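Local coordinates for arylalkylamine N-Acetyltransferase like 5b (Aedes aegypti, PDB 4FD4), which probably transfers acyl groups from acyl-CoA to arylalkylamines such as serotonin, as a GNAT-fold member of the arylalkylamine N-acetyltransferase subfamily, at residues H25-Y29 / H44-E49. Sequence-based numbering, arbitrary orientation.
Sequences HRIYY and HTLDDE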
# COMPACT_ATOMS: atom_id res chain seq x y z
N HIS A 25 -9.14 -8.17 5.44
CA HIS A 25 -9.13 -8.70 6.80
C HIS A 25 -8.27 -9.96 6.85
O HIS A 25 -7.59 -10.21 7.84
CB HIS A 25 -10.55 -9.09 7.22
CG HIS A 25 -11.32 -8.00 7.92
ND1 HIS A 25 -11.72 -8.11 9.24
CD2 HIS A 25 -11.80 -6.82 7.47
CE1 HIS A 25 -12.40 -7.03 9.57
NE2 HIS A 25 -12.46 -6.23 8.52
N ARG A 26 -8.30 -10.76 5.79
CA ARG A 26 -7.81 -12.14 5.89
C ARG A 26 -6.31 -12.27 5.65
O ARG A 26 -5.61 -12.95 6.40
CB ARG A 26 -8.57 -13.06 4.92
CG ARG A 26 -8.44 -14.56 5.23
CD ARG A 26 -9.19 -15.42 4.21
NE ARG A 26 -8.42 -15.62 2.99
CZ ARG A 26 -8.88 -15.44 1.76
NH1 ARG A 26 -8.09 -15.66 0.70
NH2 ARG A 26 -10.14 -15.05 1.57
N ILE A 27 -5.82 -11.60 4.62
CA ILE A 27 -4.43 -11.78 4.21
C ILE A 27 -3.58 -10.53 4.32
O ILE A 27 -2.35 -10.60 4.32
CB ILE A 27 -4.33 -12.32 2.77
CG1 ILE A 27 -4.82 -11.28 1.77
CG2 ILE A 27 -5.11 -13.63 2.62
CD1 ILE A 27 -4.45 -11.61 0.33
N TYR A 28 -4.21 -9.36 4.43
CA TYR A 28 -3.41 -8.13 4.45
C TYR A 28 -3.09 -7.63 5.86
O TYR A 28 -1.93 -7.65 6.29
CB TYR A 28 -4.08 -7.02 3.62
CG TYR A 28 -3.34 -5.70 3.75
CD1 TYR A 28 -2.05 -5.55 3.26
CD2 TYR A 28 -3.94 -4.60 4.35
CE1 TYR A 28 -1.36 -4.34 3.39
CE2 TYR A 28 -3.27 -3.39 4.48
CZ TYR A 28 -1.99 -3.27 4.00
OH TYR A 28 -1.33 -2.06 4.13
N TYR A 29 -4.11 -7.17 6.57
CA TYR A 29 -3.91 -6.58 7.90
C TYR A 29 -3.17 -7.47 8.91
O TYR A 29 -2.28 -7.00 9.62
CB TYR A 29 -5.25 -6.09 8.48
CG TYR A 29 -5.75 -4.83 7.81
CD1 TYR A 29 -5.02 -3.65 7.88
CD2 TYR A 29 -6.96 -4.81 7.12
CE1 TYR A 29 -5.48 -2.48 7.26
CE2 TYR A 29 -7.43 -3.65 6.51
CZ TYR A 29 -6.68 -2.49 6.59
OH TYR A 29 -7.14 -1.33 5.99
N HIS A 44 -6.01 -3.65 13.19
CA HIS A 44 -6.36 -2.47 12.40
C HIS A 44 -7.66 -1.83 12.90
O HIS A 44 -8.44 -2.45 13.63
CB HIS A 44 -6.42 -2.79 10.90
CG HIS A 44 -7.70 -3.42 10.45
ND1 HIS A 44 -7.91 -4.79 10.46
CD2 HIS A 44 -8.84 -2.87 9.96
CE1 HIS A 44 -9.12 -5.05 10.00
NE2 HIS A 44 -9.71 -3.90 9.69
N THR A 45 -7.87 -0.58 12.53
CA THR A 45 -9.03 0.16 12.98
C THR A 45 -9.99 0.38 11.82
O THR A 45 -9.62 0.14 10.65
CB THR A 45 -8.64 1.53 13.52
OG1 THR A 45 -7.97 2.28 12.49
CG2 THR A 45 -7.71 1.40 14.72
N LEU A 46 -11.19 0.85 12.13
CA LEU A 46 -12.19 1.15 11.11
C LEU A 46 -11.77 2.30 10.18
O LEU A 46 -12.09 2.29 8.99
CB LEU A 46 -13.55 1.46 11.75
CG LEU A 46 -14.73 1.55 10.78
CD1 LEU A 46 -14.92 0.25 10.00
CD2 LEU A 46 -16.04 1.93 11.49
N ASP A 47 -11.06 3.30 10.70
CA ASP A 47 -10.67 4.41 9.82
C ASP A 47 -9.61 4.02 8.77
O ASP A 47 -9.60 4.54 7.64
CB ASP A 47 -10.39 5.76 10.55
CG ASP A 47 -9.59 5.62 11.84
OD1 ASP A 47 -9.26 6.69 12.42
OD2 ASP A 47 -9.31 4.49 12.30
N ASP A 48 -8.77 3.05 9.15
CA ASP A 48 -7.77 2.42 8.30
C ASP A 48 -8.50 1.72 7.15
O ASP A 48 -8.26 1.96 5.95
CB ASP A 48 -7.02 1.39 9.16
CG ASP A 48 -5.70 0.93 8.57
OD1 ASP A 48 -4.77 0.64 9.35
OD2 ASP A 48 -5.59 0.85 7.33
N GLU A 49 -9.43 0.85 7.54
CA GLU A 49 -10.26 0.14 6.60
C GLU A 49 -11.00 1.07 5.64
O GLU A 49 -11.04 0.85 4.42
CB GLU A 49 -11.26 -0.70 7.40
CG GLU A 49 -12.05 -1.68 6.61
CD GLU A 49 -12.74 -2.69 7.52
OE1 GLU A 49 -12.05 -3.60 8.05
OE2 GLU A 49 -13.95 -2.53 7.74
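Y29 and H44 stack nearly parallel, their ring centroids 3.8 Å apart and their planes 13° from each other. Traced outward, the H44 side chain begins with CB, which makes a CH-pi contact over the Y29 face, 3.8 Å from the centroid. The torsion that sets CG between the backbone N and the carbonyl carbon (chi1 82°) lays the imidazole across that same face, H44 ND1 lying 3.4 Å from Y29 CG. H44 CE1 next reaches over the H25 ring, 3.8 Å above its plane; with planes at 89°, this is a T-shaped pair in which H44 gives the edge. H44 NE2 finally donates to E49 OE1 at 2.9 Å, nearly in the ring plane and fairly straight. H25 NE2 also donates to E49 OE1, 2.7 Å away but bent and weak, while E49 OE2 forms a salt bridge with R21. Beyond the stack, Y29 OH donates to D48 OD2 at 3.0 Å, approaching from above the carboxylate plane. The aromatic cluster thereby joins helix 17-28 and the residue following Y28 to the loop leading into helix 46-53, whose D48 packs against helix 99-115, whereas Y28, over Y29's other face, touches strand 126-134 of the central GNAT sheet.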